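Leucine aminopeptidase (Legionella pneumophila, PDB 5GNE) probably removes single amino acids from the N-terminus of peptides as a zinc-dependent aminopeptidase of the M28 family. Local coordinates at residues A[47-50]-A[51-54]; A[286-289]-A[290-294]; A[360-363]-A[364-368]. One frame throughout, in Å; residues are numbered along the deposited sequence.

Contact 1 of 3, residues A[47-50]-A[51-54]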
# COMPACT_ATOMS: atom_id res chain seq x y z
N THR A 47 -21.45 3.32 7.72
CA THR A 47 -21.86 1.92 7.75
C THR A 47 -20.69 1.05 7.33
O THR A 47 -20.35 0.07 7.99
CB THR A 47 -23.04 1.65 6.82
OG1 THR A 47 -24.10 2.58 7.10
CG2 THR A 47 -23.54 0.21 7.00
N LEU A 48 -20.07 1.43 6.23
CA LEU A 48 -18.91 0.70 5.75
C LEU A 48 -17.87 0.58 6.85
O LEU A 48 -17.35 -0.50 7.10
CB LEU A 48 -18.32 1.38 4.53
CG LEU A 48 -19.25 1.29 3.31
CD1 LEU A 48 -18.81 2.23 2.20
CD2 LEU A 48 -19.36 -0.15 2.82
N GLN A 49 -17.63 1.67 7.56
CA GLN A 49 -16.55 1.66 8.54
C GLN A 49 -16.92 0.81 9.72
O GLN A 49 -16.11 0.08 10.27
CB GLN A 49 -16.23 3.09 9.00
CG GLN A 49 -15.39 3.91 8.04
CD GLN A 49 -14.31 3.10 7.34
OE1 GLN A 49 -13.48 2.47 7.98
NE2 GLN A 49 -14.34 3.11 6.01
N LYS A 50 -18.17 0.90 10.11
CA LYS A 50 -18.65 0.18 11.28
C LYS A 50 -18.74 -1.33 11.05
O LYS A 50 -18.50 -2.12 11.97
CB LYS A 50 -20.00 0.78 11.68
CG LYS A 50 -20.66 0.27 12.94
CD LYS A 50 -21.97 1.05 13.14
CE LYS A 50 -23.08 0.21 13.77
NZ LYS A 50 -24.41 0.88 13.68
N MET A 51 -19.05 -1.75 9.81
CA MET A 51 -19.17 -3.17 9.51
C MET A 51 -17.86 -3.81 9.07
O MET A 51 -17.77 -5.03 8.97
CB MET A 51 -20.24 -3.40 8.43
CG MET A 51 -21.65 -2.98 8.86
SD MET A 51 -22.19 -3.72 10.43
CE MET A 51 -22.13 -5.44 10.00
N ARG A 52 -16.84 -2.99 8.84
CA ARG A 52 -15.56 -3.48 8.33
C ARG A 52 -14.90 -4.65 9.12
O ARG A 52 -14.39 -5.58 8.50
CB ARG A 52 -14.58 -2.32 8.19
CG ARG A 52 -13.29 -2.71 7.51
CD ARG A 52 -12.49 -1.50 7.11
NE ARG A 52 -11.20 -1.87 6.54
CZ ARG A 52 -10.35 -1.00 5.99
NH1 ARG A 52 -10.68 0.29 5.92
NH2 ARG A 52 -9.19 -1.42 5.51
N PRO A 53 -14.89 -4.60 10.46
CA PRO A 53 -14.32 -5.75 11.20
C PRO A 53 -15.07 -7.08 10.97
O PRO A 53 -14.48 -8.15 10.93
CB PRO A 53 -14.45 -5.34 12.67
CG PRO A 53 -14.58 -3.87 12.65
CD PRO A 53 -15.34 -3.54 11.38
N VAL A 54 -16.39 -6.99 10.91
CA VAL A 54 -17.25 -8.15 10.68
C VAL A 54 -17.30 -8.57 9.21
O VAL A 54 -17.19 -9.75 8.88
CB VAL A 54 -18.68 -7.88 11.20
CG1 VAL A 54 -19.59 -9.00 10.85
CG2 VAL A 54 -18.64 -7.66 12.71
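Gln49 and Arg52 leave one flank of helix 42-55 together and head in a common direction. Gln49 OE1 approaches the rim of the guanidinium rather than its face, 4.1 Å from Arg52 NH1. The amide and guanidinium planes are turned 68° apart, so they do not stack. The Gln49 chain bends at chi2 (-38°), which brings its end back toward Arg52. The Arg52 chain instead stays extended from CG to NE. It leads to the metal site, where it touches His344 and makes a long, weak ion pair from NH1 with Glu239. Its side chain is about 4 Å from a bound zinc ion. This is consistent with the N-terminal part of the chain restricting access to the site. On another flank, Thr47 and Met51 form a second such pair. Thr47 CG2 meets Met51 CG at 4.1 Å, and that CG also lies 3.4 Å from Thr47 O. The backbone bond from Met51 N to Thr47 O measures 2.9 Å. Arg52 N makes a weak bond to Gln49 O. Pro53 has no N-H to give, and its CD rests 3.5 Å from Lys50 O where the helix is kinked. Leu48 and Met51 pack on helix 14-20, through Leu16, Leu20 and Gln19. The Cys15-Cys55 disulfide also ties the two helices together.

Contact 2 of 3, residues A[286-289]-A[290-294]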
# COMPACT_ATOMS: atom_id res chain seq x y z
N VAL A 286 -1.56 -12.61 -1.87
CA VAL A 286 -0.14 -12.29 -2.09
C VAL A 286 0.47 -13.45 -2.86
O VAL A 286 -0.13 -14.49 -2.98
CB VAL A 286 0.64 -12.09 -0.77
CG1 VAL A 286 0.20 -10.81 -0.08
CG2 VAL A 286 0.44 -13.29 0.15
N ASP A 287 1.66 -13.24 -3.42
CA ASP A 287 2.42 -14.30 -4.07
C ASP A 287 3.13 -15.13 -3.02
O ASP A 287 3.87 -14.57 -2.20
CB ASP A 287 3.45 -13.73 -5.04
CG ASP A 287 4.12 -14.79 -5.88
OD1 ASP A 287 5.32 -15.08 -5.67
OD2 ASP A 287 3.45 -15.33 -6.78
N LYS A 288 2.93 -16.44 -3.04
CA LYS A 288 3.55 -17.30 -2.04
C LYS A 288 5.05 -17.35 -2.23
O LYS A 288 5.78 -17.27 -1.26
CB LYS A 288 2.96 -18.72 -2.13
CG LYS A 288 3.48 -19.76 -1.10
CD LYS A 288 3.18 -19.42 0.35
CE LYS A 288 3.67 -20.50 1.33
NZ LYS A 288 2.92 -21.81 1.24
N GLY A 289 5.51 -17.36 -3.48
CA GLY A 289 6.93 -17.30 -3.79
C GLY A 289 7.63 -16.05 -3.27
O GLY A 289 8.62 -16.14 -2.56
N LEU A 290 7.09 -14.89 -3.60
CA LEU A 290 7.61 -13.62 -3.12
C LEU A 290 7.55 -13.54 -1.59
O LEU A 290 8.41 -12.94 -0.94
CB LEU A 290 6.84 -12.45 -3.74
CG LEU A 290 7.50 -11.06 -3.76
CD1 LEU A 290 8.88 -11.15 -4.41
CD2 LEU A 290 6.64 -10.03 -4.50
N THR A 291 6.51 -14.14 -1.01
CA THR A 291 6.34 -14.16 0.45
C THR A 291 7.36 -15.06 1.16
O THR A 291 7.90 -14.67 2.20
CB THR A 291 4.91 -14.59 0.84
OG1 THR A 291 3.98 -13.65 0.26
CG2 THR A 291 4.73 -14.62 2.35
N GLU A 292 7.68 -16.22 0.59
CA GLU A 292 8.72 -17.04 1.20
C GLU A 292 10.04 -16.29 1.14
O GLU A 292 10.82 -16.33 2.09
CB GLU A 292 8.85 -18.43 0.53
CG GLU A 292 7.54 -19.13 0.20
CD GLU A 292 7.71 -20.38 -0.70
OE1 GLU A 292 8.82 -20.61 -1.23
OE2 GLU A 292 6.72 -21.13 -0.88
N PHE A 293 10.27 -15.59 0.03
CA PHE A 293 11.45 -14.75 -0.15
C PHE A 293 11.56 -13.70 0.96
O PHE A 293 12.61 -13.55 1.58
CB PHE A 293 11.39 -14.09 -1.53
CG PHE A 293 12.50 -13.08 -1.80
CD1 PHE A 293 13.82 -13.47 -1.88
CD2 PHE A 293 12.19 -11.75 -2.03
CE1 PHE A 293 14.82 -12.56 -2.17
CE2 PHE A 293 13.19 -10.82 -2.31
CZ PHE A 293 14.50 -11.22 -2.38
N THR A 294 10.46 -12.99 1.21
CA THR A 294 10.44 -11.97 2.27
C THR A 294 10.76 -12.59 3.64
O THR A 294 11.55 -12.04 4.41
CB THR A 294 9.08 -11.24 2.30
OG1 THR A 294 8.76 -10.74 0.99
CG2 THR A 294 9.10 -10.07 3.29
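Asp287 is the N-cap of helix 288-302, and its side chain closes over the first turn. Asp287 OD1 accepts the N-H of Leu290 at 2.7 Å with its anti lone pair, in a bond of 160°. CG of Asp287 stands opposite its backbone N (chi1 -172°), which swings the carboxylate to the N-H of Leu290. The cap's own carbonyl is gripped twice. Thr291 N lies 2.9 Å from Asp287 O, and Thr291 OG1 donates to Asp287 O at 2.6 Å from the other face of the carbonyl plane. Val286 CG2 covers that hydroxyl, 3.6 Å from Thr291 OG1. This helix is the crossover of a beta-alpha-beta unit between strands 279-282 and 306-309. Its inner side meets the central sheet: Thr291 touches Leu281 and Thr329. One turn on, Leu290 O also takes two bonds, from Thr294 N and Thr294 OG1. The Thr294 hydroxyl is hydrogen-bonded to Thr329 OG1 as well. On the outer side, Glu292 OE2 comes to 3.5 Å from Lys288 CG. The charged ends stay further apart, with Lys288 NZ 4.4 Å from Glu292 OE2.

Contact 3 of 3, residues A[360-363]-A[364-368]; sequences NFTK and LGLAF
Residues 360-363 and 364-368 are consecutive turns of helix 355-373, joined by four regular backbone bonds. Leu364 N donates to Asn360 O and Gly365 N to Phe361 O, both at 2.9 Å. Leu366 N reaches Thr362 O at 3.0 Å. Ala367 N lies 2.9 Å from Lys363 O in an almost straight bond of 174°. The helix shows no break here. The one side-chain pair that meets across the turn is Thr362 with Leu366. Both leave the same flank of the helix in a shared direction, with the Thr362 methyl CG2 4.0 Å from Leu366 CD1. Leu366 CG is placed opposite its own carbonyl carbon (chi1 -74°). From there it leans back over the preceding turn, 3.4 Å from Thr362 O. The Thr362 hydroxyl does not join this apolar patch. Its OG1 bonds instead to Met358 O, one turn earlier, so the buried hydroxyl has a partner. Leu364 CB lies 3.6 Å from Asn360 O, while its branch packs outward. The helix faces several partners. Thr362 and Leu366 pack on helix 202-221, through Val211, Met215 and Val218. Leu364 and Ala367 turn to helix 288-302, where they meet Leu297 and Tyr301. Phe361 stands edge-to-face with His357 and also touches Pro331 of strand 328-332. Helix 355-373 is thus wedged between two other helices and also covers the central mixed sheet. Helices packed on a mixed central sheet are characteristic of the alpha/beta fold of M28 zinc exopeptidases.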
# COMPACT_ATOMS: atom_id res chain seq x y z
N ASN A 360 13.19 -1.82 11.41
CA ASN A 360 13.23 -3.19 10.89
C ASN A 360 12.51 -3.34 9.53
O ASN A 360 13.01 -4.01 8.64
CB ASN A 360 12.67 -4.18 11.91
CG ASN A 360 13.67 -4.50 13.05
OD1 ASN A 360 14.89 -4.28 12.92
ND2 ASN A 360 13.16 -5.02 14.17
N PHE A 361 11.34 -2.71 9.37
CA PHE A 361 10.68 -2.68 8.05
C PHE A 361 11.54 -1.98 7.00
O PHE A 361 11.59 -2.41 5.84
CB PHE A 361 9.32 -1.99 8.13
CG PHE A 361 8.23 -2.85 8.69
CD1 PHE A 361 7.97 -2.86 10.05
CD2 PHE A 361 7.47 -3.65 7.86
CE1 PHE A 361 6.97 -3.67 10.59
CE2 PHE A 361 6.45 -4.45 8.39
CZ PHE A 361 6.20 -4.46 9.76
N THR A 362 12.25 -0.92 7.39
CA THR A 362 13.21 -0.32 6.46
C THR A 362 14.31 -1.29 6.07
O THR A 362 14.65 -1.40 4.88
CB THR A 362 13.84 0.97 7.04
OG1 THR A 362 12.79 1.81 7.50
CG2 THR A 362 14.63 1.71 6.00
N LYS A 363 14.84 -2.03 7.04
CA LYS A 363 15.82 -3.06 6.73
C LYS A 363 15.25 -4.05 5.73
O LYS A 363 15.86 -4.31 4.69
CB LYS A 363 16.28 -3.78 7.99
CG LYS A 363 17.23 -2.97 8.85
CD LYS A 363 17.64 -3.69 10.13
CE LYS A 363 18.74 -2.88 10.83
NZ LYS A 363 19.01 -3.30 12.21
N LEU A 364 14.06 -4.57 6.04
CA LEU A 364 13.43 -5.54 5.17
C LEU A 364 13.28 -5.03 3.76
O LEU A 364 13.71 -5.67 2.82
CB LEU A 364 12.06 -5.93 5.71
CG LEU A 364 11.30 -6.88 4.79
CD1 LEU A 364 12.08 -8.16 4.58
CD2 LEU A 364 9.93 -7.18 5.38
N GLY A 365 12.71 -3.83 3.62
CA GLY A 365 12.60 -3.16 2.34
C GLY A 365 13.90 -3.05 1.56
O GLY A 365 13.94 -3.29 0.34
N LEU A 366 14.98 -2.70 2.25
CA LEU A 366 16.26 -2.50 1.56
C LEU A 366 16.88 -3.83 1.12
O LEU A 366 17.43 -3.92 0.03
CB LEU A 366 17.21 -1.72 2.45
CG LEU A 366 16.86 -0.23 2.56
CD1 LEU A 366 17.66 0.53 3.61
CD2 LEU A 366 17.02 0.45 1.22
N ALA A 367 16.79 -4.87 1.95
CA ALA A 367 17.22 -6.22 1.54
C ALA A 367 16.41 -6.69 0.31
O ALA A 367 16.95 -7.24 -0.67
CB ALA A 367 17.07 -7.19 2.68
N PHE A 368 15.10 -6.45 0.38
CA PHE A 368 14.20 -6.70 -0.73
C PHE A 368 14.70 -6.02 -2.01
O PHE A 368 14.89 -6.66 -3.04
CB PHE A 368 12.81 -6.22 -0.34
CG PHE A 368 11.73 -6.61 -1.29
CD1 PHE A 368 11.18 -7.89 -1.26
CD2 PHE A 368 11.18 -5.67 -2.15
CE1 PHE A 368 10.13 -8.23 -2.12
CE2 PHE A 368 10.15 -6.00 -3.01
CZ PHE A 368 9.62 -7.28 -2.99

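In the fold
Along the chain the three contacts come in series, 47-54, 286-294 and 360-368. Contact 1 stands apart, on a helix of the N-terminal part. Its centre is 29 Å from that of contact 2 and 32 Å from that of contact 3. Contacts 1 and 3 lie on opposite sides of the chain's centre. Contacts 2 and 3 are 15 Å apart between centres, and both belong to the M28 peptidase region. Their helices, 288-302 and 355-373, touch directly: Thr294 CG2 meets Leu364 CD2 at 3.7 Å, and Phe368 packs against Leu290 and Phe293. Contacts 2 and 3 thus belong to the packing of helices round the mixed sheet, while the Arg52 side chain of contact 1 comes close to a zinc ion.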